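Local coordinates for BamaA.19900.a (Balamuthia mandrillaris, PDB 6VZZ), which binds glucose and, as a glucokinase of the actin-like ATPase clan, probably catalyses its phosphorylation by ATP to glucose 6-phosphate, at residues Lys23-Ala28 / Leu50-Ala55; Ala77-Val82 / Phe134-Thr139; Thr19-Gln24 / Thr60-Leu65. All blocks are in the same frame, centred on the assembly; numbering follows the deposited sequence.

Interaction 1: Lys23-Ala28 / Leu50-Ala55; sequences KQWRVA and LALARA
Trp25, in the last part of helix 16-25, faces Arg54 at the end of strand 47-54, with their CA atoms 8.4 Å apart. Both CB atoms point into the gap, and the two side chains meet there. The indole and the guanidinium of Arg54 lie flat on each other, their planes only 8° apart and their centres 3.9 Å apart. The guanidinium is stacked over one face of the indole. The aliphatic part of the arginine shares that face. Its CD sits over the five-membered ring, 3.4 Å from the centroid, as a CH-pi contact. Arg54 reaches this pose through a bend at chi3 (-63°), which turns the guanidinium along the indole. NE1 of Trp25 and NE of Arg54 come close, but both are donors and no hydrogen bond joins them. NH2 of Arg54 instead forms a salt bridge with Asp57. With the indole on one face and Asp57 on NH2, the guanidinium is probably limited in its rotation. The six-membered ring reaches the strand itself. Its CH2 lies 3.8 Å from O of Leu52, and CZ3 is 3.9 Å from CB of Leu52. Leu52 in turn packs on Val39 of strand 37-43, Val64 of strand 62-68 and Ile86 of helix 72-90. Trp25 thus covers the end of strand 47-54, on the sheet side that helix 72-90 also packs against.

Interaction 2: Ala77-Val82 / Phe134-Thr139; sequences AFFDSV and FLFPPT
Chi1 of Phe79 (-67°) and of Phe136 (-55°) sets each ring beside its own backbone N, and the two rings meet in the gap between helix 72-90 and the loop before strand 141-145. They form a T-shaped pair. The edge of Phe136 is directed at the face of Phe79, with centroids 5.5 Å apart and planes at 63°. CZ of Phe136 makes the approach. It stands above the Phe79 ring, displaced toward the rim, and is 4.3 Å from CD1 of Phe79. One helical turn on, Val82 meets Leu135. Here CG1 of Val82 touches CD1 of Leu135 at 4.1 Å, and the side chains cross at about a right angle. Leu135 and Phe136 follow each other in the loop, and both CB atoms point toward the helix. Phe79 and Leu135 have the closest CA atoms across the contact, 8.4 Å apart. Val41 of strand 37-43 lies against both aromatic rings, and Leu131, earlier in the same loop, also touches both. Val82 continues the packing onto Val64 and Leu65 of strand 62-68. All four touching residues are buried. No hydrogen bond crosses between the segments, so helix and loop meet here through hydrophobic packing, and the edge-to-face pair probably favours this orientation of the two rings.

Interaction 3: Thr19-Gln24 / Thr60-Leu65; sequences TQTLKQ and TFLQVL
Helix 16-25 lies over strand 62-68, an outermost strand of the mixed five-stranded sheet. The contact is a small helix-on-sheet packing with one strand residue at its centre. Leu62 points its CB toward the helix and meets two successive helix residues mainly through its methyl CD2. That methyl is 3.7 Å from CD2 of Leu22 and 3.9 Å from CG2 of Thr21. The two approaches differ. Leu22 crosses Leu62 at a slant, whereas Thr21 and Leu62 meet end to end, methyl to methyl. CG of Leu62 is anti to its backbone N (chi1 174°), and the turn at chi2 (72°) brings CD2 to the helix. Thr21 turns CG2 to the contact, and its OG1 is hydrogen-bonded to O of Glu17 one turn earlier in the helix. The hydroxyl is thus satisfied within the helix, and the methyl serves the apolar side. CB of Leu22 does not point straight at the strand, yet the end of its side chain bends nearer. Leu22 also touches Leu89 of helix 72-90, so it lies between that helix and the strand. Val18, one turn before Leu22, packs on both Leu62 and Val64. Further along, Val64 and Leu65 both face Leu50 of strand 47-54, which makes a classic beta bulge. No hydrogen bond links the two segments. The helix packs by methyls of Thr21 and Leu22 on the edge strand of a sheet with strand order 3-2-1-4-5, its first three strands antiparallel, as in the ribonuclease H-like fold of the actin-like ATPase clan.

From the N terminus, helix 16-25 begins interactions 1 and 3, which share Lys23 and Gln24. Interaction 1 closes the shorter loop, onto strand 47-54. Interaction 3 starts earlier and ends later, on strand 62-68, so the span of interaction 1 falls entirely within it. These strands are antiparallel neighbours, joined where Leu62 N meets Leu52 O at 2.8 Å. Interaction 2 follows in series, linking helix 72-90 to the loop before strand 141-145. It does not cross the other two loops. Leu50 touches Val82, Leu135 and the rings of Phe79 and Phe136, while Val82 also packs on Val64. One apolar layer thus joins both helices, that loop and the sheet.

Interaction 1: Lys23-Ala28 / Leu50-Ala55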
loop_
_atom_site.group_PDB
_atom_site.type_symbol
_atom_site.label_atom_id
_atom_site.label_comp_id
_atom_site.label_asym_id
_atom_site.label_seq_id
_atom_site.Cartn_x
_atom_site.Cartn_y
_atom_site.Cartn_z
ATOM N N LYS A 23 -15.631 15.636 -39.515
ATOM C CA LYS A 23 -16.641 15.787 -40.560
ATOM C C LYS A 23 -17.329 14.458 -40.836
ATOM O O LYS A 23 -18.547 14.413 -41.031
ATOM C CB LYS A 23 -16.025 16.342 -41.845
ATOM C CG LYS A 23 -15.438 17.742 -41.722
ATOM C CD LYS A 23 -15.081 18.327 -43.089
ATOM C CE LYS A 23 -14.167 19.539 -42.941
ATOM N NZ LYS A 23 -14.243 20.424 -44.131
ATOM N N GLN A 24 -16.566 13.362 -40.843
ATOM C CA GLN A 24 -17.176 12.052 -41.040
ATOM C C GLN A 24 -18.095 11.689 -39.878
ATOM O O GLN A 24 -19.151 11.081 -40.080
ATOM C CB GLN A 24 -16.090 10.986 -41.227
ATOM C CG GLN A 24 -15.307 11.080 -42.547
ATOM C CD GLN A 24 -14.148 10.082 -42.635
ATOM O OE1 GLN A 24 -13.345 9.943 -41.704
ATOM N NE2 GLN A 24 -14.060 9.384 -43.764
ATOM N N TRP A 25 -17.723 12.075 -38.655
ATOM C CA TRP A 25 -18.497 11.686 -37.478
ATOM C C TRP A 25 -19.881 12.319 -37.470
ATOM O O TRP A 25 -20.872 11.657 -37.136
ATOM C CB TRP A 25 -17.753 12.081 -36.205
ATOM C CG TRP A 25 -16.690 11.126 -35.790
ATOM C CD1 TRP A 25 -16.160 10.110 -36.533
ATOM C CD2 TRP A 25 -16.032 11.084 -34.522
ATOM N NE1 TRP A 25 -15.206 9.440 -35.805
ATOM C CE2 TRP A 25 -15.103 10.019 -34.568
ATOM C CE3 TRP A 25 -16.130 11.848 -33.352
ATOM C CZ2 TRP A 25 -14.279 9.696 -33.490
ATOM C CZ3 TRP A 25 -15.313 11.527 -32.282
ATOM C CH2 TRP A 25 -14.398 10.458 -32.358
ATOM N N ARG A 26 -19.968 13.602 -37.825
ATOM C CA ARG A 26 -21.161 14.387 -37.547
ATOM C C ARG A 26 -22.343 14.064 -38.458
ATOM O O ARG A 26 -23.452 14.533 -38.178
ATOM C CB ARG A 26 -20.826 15.867 -37.650
ATOM C CG ARG A 26 -20.483 16.309 -39.044
ATOM C CD ARG A 26 -19.909 17.689 -39.003
ATOM N NE ARG A 26 -19.762 18.276 -40.323
ATOM C CZ ARG A 26 -18.876 19.220 -40.611
ATOM N NH1 ARG A 26 -18.056 19.656 -39.662
ATOM N NH2 ARG A 26 -18.804 19.712 -41.844
ATOM N N VAL A 27 -22.151 13.292 -39.536
ATOM C CA VAL A 27 -23.308 12.888 -40.333
ATOM C C VAL A 27 -24.267 12.065 -39.488
ATOM O O VAL A 27 -25.479 12.059 -39.738
ATOM C CB VAL A 27 -22.881 12.113 -41.600
ATOM C CG1 VAL A 27 -22.045 12.999 -42.528
ATOM C CG2 VAL A 27 -22.136 10.830 -41.223
ATOM N N ALA A 28 -23.752 11.373 -38.469
ATOM C CA ALA A 28 -24.583 10.517 -37.634
ATOM C C ALA A 28 -25.507 11.301 -36.713
ATOM O O ALA A 28 -26.417 10.704 -36.128
ATOM C CB ALA A 28 -23.698 9.584 -36.807
ATOM N N LEU A 50 -5.952 15.574 -24.943
ATOM C CA LEU A 50 -7.401 15.462 -24.973
ATOM C C LEU A 50 -7.783 14.594 -26.154
ATOM O O LEU A 50 -7.168 14.686 -27.221
ATOM C CB LEU A 50 -8.076 16.842 -25.070
ATOM C CG LEU A 50 -9.595 16.903 -24.878
ATOM C CD1 LEU A 50 -9.999 18.179 -24.184
ATOM C CD2 LEU A 50 -10.321 16.780 -26.199
ATOM N N ALA A 51 -8.794 13.750 -25.962
ATOM C CA ALA A 51 -9.211 12.829 -27.004
ATOM C C ALA A 51 -10.719 12.652 -26.964
ATOM O O ALA A 51 -11.369 12.884 -25.941
ATOM C CB ALA A 51 -8.520 11.468 -26.869
ATOM N N LEU A 52 -11.263 12.227 -28.101
ATOM C CA LEU A 52 -12.672 11.911 -28.244
ATOM C C LEU A 52 -12.824 10.476 -28.725
ATOM O O LEU A 52 -11.964 9.945 -29.437
ATOM C CB LEU A 52 -13.360 12.845 -29.234
ATOM C CG LEU A 52 -13.075 14.335 -29.119
ATOM C CD1 LEU A 52 -13.748 15.060 -30.273
ATOM C CD2 LEU A 52 -13.534 14.893 -27.774
ATOM N N ALA A 53 -13.928 9.853 -28.328
ATOM C CA ALA A 53 -14.292 8.545 -28.849
ATOM C C ALA A 53 -15.811 8.451 -28.903
ATOM O O ALA A 53 -16.500 8.911 -27.988
ATOM C CB ALA A 53 -13.710 7.407 -28.003
ATOM N N ARG A 54 -16.324 7.880 -29.988
ATOM C CA ARG A 54 -17.759 7.691 -30.103
ATOM C C ARG A 54 -18.193 6.494 -29.265
ATOM O O ARG A 54 -17.375 5.717 -28.772
ATOM C CB ARG A 54 -18.165 7.500 -31.566
ATOM C CG ARG A 54 -17.892 8.699 -32.457
ATOM C CD ARG A 54 -18.061 8.338 -33.915
ATOM N NE ARG A 54 -17.099 7.323 -34.318
ATOM C CZ ARG A 54 -17.113 6.695 -35.489
ATOM N NH1 ARG A 54 -18.051 6.980 -36.383
ATOM N NH2 ARG A 54 -16.190 5.774 -35.760
ATOM N N ALA A 55 -19.509 6.347 -29.119
ATOM C CA ALA A 55 -20.057 5.243 -28.336
ATOM C C ALA A 55 -19.576 3.888 -28.846
ATOM O O ALA A 55 -19.337 2.972 -28.053
ATOM C CB ALA A 55 -21.583 5.305 -28.354
#

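Interaction 2: Ala77-Val82 / Phe134-Thr139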
loop_
_atom_site.group_PDB
_atom_site.type_symbol
_atom_site.label_atom_id
_atom_site.label_comp_id
_atom_site.label_asym_id
_atom_site.label_seq_id
_atom_site.Cartn_x
_atom_site.Cartn_y
_atom_site.Cartn_z
ATOM N N ALA A 77 -7.681 27.834 -20.359
ATOM C CA ALA A 77 -7.619 28.480 -21.667
ATOM C C ALA A 77 -7.492 27.449 -22.785
ATOM O O ALA A 77 -8.065 27.622 -23.864
ATOM C CB ALA A 77 -6.458 29.470 -21.712
ATOM N N PHE A 78 -6.740 26.370 -22.549
ATOM C CA PHE A 78 -6.651 25.311 -23.548
ATOM C C PHE A 78 -7.994 24.616 -23.730
ATOM O O PHE A 78 -8.419 24.373 -24.862
ATOM C CB PHE A 78 -5.552 24.320 -23.150
ATOM C CG PHE A 78 -5.622 22.972 -23.857
ATOM C CD1 PHE A 78 -5.085 22.801 -25.133
ATOM C CD2 PHE A 78 -6.172 21.860 -23.220
ATOM C CE1 PHE A 78 -5.128 21.547 -25.777
ATOM C CE2 PHE A 78 -6.212 20.604 -23.858
ATOM C CZ PHE A 78 -5.688 20.450 -25.138
ATOM N N PHE A 79 -8.693 24.316 -22.630
ATOM C CA PHE A 79 -9.975 23.623 -22.726
ATOM C C PHE A 79 -11.016 24.493 -23.429
ATOM O O PHE A 79 -11.685 24.038 -24.364
ATOM C CB PHE A 79 -10.467 23.213 -21.334
ATOM C CG PHE A 79 -9.625 22.157 -20.663
ATOM C CD1 PHE A 79 -9.037 21.135 -21.400
ATOM C CD2 PHE A 79 -9.428 22.183 -19.287
ATOM C CE1 PHE A 79 -8.264 20.147 -20.779
ATOM C CE2 PHE A 79 -8.656 21.210 -18.655
ATOM C CZ PHE A 79 -8.077 20.185 -19.403
ATOM N N ASP A 80 -11.172 25.746 -22.984
ATOM C CA ASP A 80 -12.066 26.679 -23.669
ATOM C C ASP A 80 -11.776 26.722 -25.165
ATOM O O ASP A 80 -12.684 26.608 -25.995
ATOM C CB ASP A 80 -11.936 28.084 -23.072
ATOM C CG ASP A 80 -12.510 28.190 -21.660
ATOM O OD1 ASP A 80 -13.219 27.256 -21.223
ATOM O OD2 ASP A 80 -12.251 29.220 -20.985
ATOM N N SER A 81 -10.504 26.869 -25.528
ATOM C CA SER A 81 -10.147 26.991 -26.937
ATOM C C SER A 81 -10.513 25.733 -27.713
ATOM O O SER A 81 -11.208 25.799 -28.733
ATOM C CB SER A 81 -8.658 27.282 -27.075
ATOM O OG SER A 81 -8.289 27.294 -28.436
ATOM N N VAL A 82 -10.048 24.572 -27.247
ATOM C CA VAL A 82 -10.301 23.351 -27.997
ATOM C C VAL A 82 -11.772 22.963 -27.937
ATOM O O VAL A 82 -12.270 22.302 -28.853
ATOM C CB VAL A 82 -9.388 22.216 -27.500
ATOM C CG1 VAL A 82 -9.910 21.646 -26.205
ATOM C CG2 VAL A 82 -9.282 21.136 -28.548
ATOM N N PHE A 134 -19.605 22.329 -23.140
ATOM C CA PHE A 134 -19.683 21.579 -24.389
ATOM C C PHE A 134 -18.930 20.253 -24.294
ATOM O O PHE A 134 -19.457 19.204 -24.681
ATOM C CB PHE A 134 -19.153 22.414 -25.551
ATOM C CG PHE A 134 -19.247 21.717 -26.873
ATOM C CD1 PHE A 134 -20.399 21.799 -27.630
ATOM C CD2 PHE A 134 -18.193 20.953 -27.348
ATOM C CE1 PHE A 134 -20.497 21.144 -28.834
ATOM C CE2 PHE A 134 -18.290 20.296 -28.546
ATOM C CZ PHE A 134 -19.445 20.393 -29.294
ATOM N N LEU A 135 -17.699 20.272 -23.790
ATOM C CA LEU A 135 -16.932 19.038 -23.700
ATOM C C LEU A 135 -17.083 18.349 -22.360
ATOM O O LEU A 135 -16.740 17.168 -22.247
ATOM C CB LEU A 135 -15.437 19.289 -23.942
ATOM C CG LEU A 135 -14.974 19.704 -25.334
ATOM C CD1 LEU A 135 -13.456 19.732 -25.390
ATOM C CD2 LEU A 135 -15.529 18.776 -26.394
ATOM N N PHE A 136 -17.580 19.049 -21.349
ATOM C CA PHE A 136 -17.600 18.545 -19.976
ATOM C C PHE A 136 -18.997 18.745 -19.415
ATOM O O PHE A 136 -19.238 19.681 -18.643
ATOM C CB PHE A 136 -16.528 19.234 -19.132
ATOM C CG PHE A 136 -15.155 19.127 -19.725
ATOM C CD1 PHE A 136 -14.397 17.971 -19.557
ATOM C CD2 PHE A 136 -14.632 20.163 -20.488
ATOM C CE1 PHE A 136 -13.134 17.859 -20.125
ATOM C CE2 PHE A 136 -13.369 20.055 -21.054
ATOM C CZ PHE A 136 -12.622 18.904 -20.875
ATOM N N PRO A 137 -19.940 17.876 -19.779
ATOM C CA PRO A 137 -21.319 18.007 -19.284
ATOM C C PRO A 137 -21.345 18.023 -17.769
ATOM O O PRO A 137 -20.746 17.148 -17.123
ATOM C CB PRO A 137 -22.016 16.759 -19.842
ATOM C CG PRO A 137 -20.901 15.793 -20.127
ATOM C CD PRO A 137 -19.734 16.626 -20.533
ATOM N N PRO A 138 -22.009 19.018 -17.171
ATOM C CA PRO A 138 -21.900 19.224 -15.714
ATOM C C PRO A 138 -22.244 18.012 -14.859
ATOM O O PRO A 138 -21.571 17.761 -13.849
ATOM C CB PRO A 138 -22.873 20.384 -15.477
ATOM C CG PRO A 138 -22.775 21.180 -16.724
ATOM C CD PRO A 138 -22.650 20.163 -17.836
ATOM N N THR A 139 -23.262 17.245 -15.229
ATOM C CA THR A 139 -23.635 16.092 -14.427
ATOM C C THR A 139 -22.950 14.804 -14.875
ATOM O O THR A 139 -23.140 13.767 -14.235
ATOM C CB THR A 139 -25.156 15.921 -14.451
ATOM O OG1 THR A 139 -25.622 15.988 -15.803
ATOM C CG2 THR A 139 -25.826 17.036 -13.647
#

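Interaction 3: Thr19-Gln24 / Thr60-Leu65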
loop_
_atom_site.group_PDB
_atom_site.type_symbol
_atom_site.label_atom_id
_atom_site.label_comp_id
_atom_site.label_asym_id
_atom_site.label_seq_id
_atom_site.Cartn_x
_atom_site.Cartn_y
_atom_site.Cartn_z
ATOM N N THR A 19 -9.695 17.342 -38.364
ATOM C CA THR A 19 -10.760 18.043 -39.074
ATOM C C THR A 19 -11.521 17.105 -40.005
ATOM O O THR A 19 -12.756 17.052 -39.972
ATOM C CB THR A 19 -10.180 19.225 -39.847
ATOM O OG1 THR A 19 -9.965 20.316 -38.945
ATOM C CG2 THR A 19 -11.120 19.659 -40.942
ATOM N N GLN A 20 -10.802 16.342 -40.837
ATOM C CA GLN A 20 -11.487 15.428 -41.749
ATOM C C GLN A 20 -12.280 14.375 -40.981
ATOM O O GLN A 20 -13.400 14.025 -41.375
ATOM C CB GLN A 20 -10.485 14.773 -42.706
ATOM N N THR A 21 -11.744 13.893 -39.856
ATOM C CA THR A 21 -12.417 12.836 -39.101
ATOM C C THR A 21 -13.724 13.327 -38.488
ATOM O O THR A 21 -14.752 12.639 -38.557
ATOM C CB THR A 21 -11.492 12.286 -38.014
ATOM O OG1 THR A 21 -10.353 11.671 -38.625
ATOM C CG2 THR A 21 -12.215 11.249 -37.173
ATOM N N LEU A 22 -13.708 14.511 -37.872
ATOM C CA LEU A 22 -14.926 15.017 -37.244
ATOM C C LEU A 22 -16.011 15.310 -38.274
ATOM O O LEU A 22 -17.201 15.240 -37.952
ATOM C CB LEU A 22 -14.611 16.262 -36.420
ATOM C CG LEU A 22 -13.602 15.981 -35.306
ATOM C CD1 LEU A 22 -13.166 17.264 -34.632
ATOM C CD2 LEU A 22 -14.188 15.001 -34.297
ATOM N N LYS A 23 -15.631 15.636 -39.515
ATOM C CA LYS A 23 -16.641 15.787 -40.560
ATOM C C LYS A 23 -17.329 14.458 -40.836
ATOM O O LYS A 23 -18.547 14.413 -41.031
ATOM C CB LYS A 23 -16.025 16.342 -41.845
ATOM C CG LYS A 23 -15.438 17.742 -41.722
ATOM C CD LYS A 23 -15.081 18.327 -43.089
ATOM C CE LYS A 23 -14.167 19.539 -42.941
ATOM N NZ LYS A 23 -14.243 20.424 -44.131
ATOM N N GLN A 24 -16.566 13.362 -40.843
ATOM C CA GLN A 24 -17.176 12.052 -41.040
ATOM C C GLN A 24 -18.095 11.689 -39.878
ATOM O O GLN A 24 -19.151 11.081 -40.080
ATOM C CB GLN A 24 -16.090 10.986 -41.227
ATOM C CG GLN A 24 -15.307 11.080 -42.547
ATOM C CD GLN A 24 -14.148 10.082 -42.635
ATOM O OE1 GLN A 24 -13.345 9.943 -41.704
ATOM N NE2 GLN A 24 -14.060 9.384 -43.764
ATOM N N THR A 60 -10.415 2.368 -29.670
ATOM C CA THR A 60 -9.709 3.381 -30.432
ATOM C C THR A 60 -10.219 4.749 -29.999
ATOM O O THR A 60 -11.246 4.864 -29.326
ATOM C CB THR A 60 -9.892 3.143 -31.939
ATOM O OG1 THR A 60 -8.828 3.764 -32.670
ATOM C CG2 THR A 60 -11.233 3.692 -32.416
ATOM N N PHE A 61 -9.480 5.795 -30.357
ATOM C CA PHE A 61 -9.949 7.150 -30.096
ATOM C C PHE A 61 -9.203 8.126 -30.996
ATOM O O PHE A 61 -8.238 7.773 -31.674
ATOM C CB PHE A 61 -9.789 7.539 -28.621
ATOM C CG PHE A 61 -8.381 7.438 -28.109
ATOM C CD1 PHE A 61 -7.434 8.393 -28.434
ATOM C CD2 PHE A 61 -8.009 6.389 -27.292
ATOM C CE1 PHE A 61 -6.126 8.291 -27.972
ATOM C CE2 PHE A 61 -6.706 6.285 -26.813
ATOM C CZ PHE A 61 -5.763 7.234 -27.156
ATOM N N LEU A 62 -9.656 9.374 -30.965
ATOM C CA LEU A 62 -9.116 10.452 -31.782
ATOM C C LEU A 62 -8.472 11.484 -30.862
ATOM O O LEU A 62 -9.170 12.156 -30.093
ATOM C CB LEU A 62 -10.229 11.080 -32.618
ATOM C CG LEU A 62 -9.836 12.313 -33.423
ATOM C CD1 LEU A 62 -8.958 11.903 -34.596
ATOM C CD2 LEU A 62 -11.072 13.076 -33.876
ATOM N N GLN A 63 -7.149 11.617 -30.928
ATOM C CA GLN A 63 -6.487 12.661 -30.157
ATOM C C GLN A 63 -6.640 13.977 -30.901
ATOM O O GLN A 63 -6.213 14.090 -32.051
ATOM C CB GLN A 63 -5.010 12.345 -29.926
ATOM C CG GLN A 63 -4.285 13.478 -29.160
ATOM C CD GLN A 63 -3.007 13.025 -28.473
ATOM O OE1 GLN A 63 -3.048 12.210 -27.552
ATOM N NE2 GLN A 63 -1.860 13.551 -28.920
ATOM N N VAL A 64 -7.245 14.973 -30.257
ATOM C CA VAL A 64 -7.493 16.227 -30.960
ATOM C C VAL A 64 -6.470 17.287 -30.568
ATOM O O VAL A 64 -6.112 18.129 -31.397
ATOM C CB VAL A 64 -8.926 16.746 -30.740
ATOM C CG1 VAL A 64 -9.925 15.604 -30.775
ATOM C CG2 VAL A 64 -9.035 17.523 -29.463
ATOM N N LEU A 65 -5.978 17.269 -29.329
ATOM C CA LEU A 65 -5.005 18.293 -28.979
ATOM C C LEU A 65 -4.156 17.872 -27.792
ATOM O O LEU A 65 -4.623 17.191 -26.879
ATOM C CB LEU A 65 -5.689 19.632 -28.685
ATOM C CG LEU A 65 -4.867 20.835 -29.187
ATOM C CD1 LEU A 65 -4.119 20.501 -30.484
ATOM C CD2 LEU A 65 -5.756 22.053 -29.396
#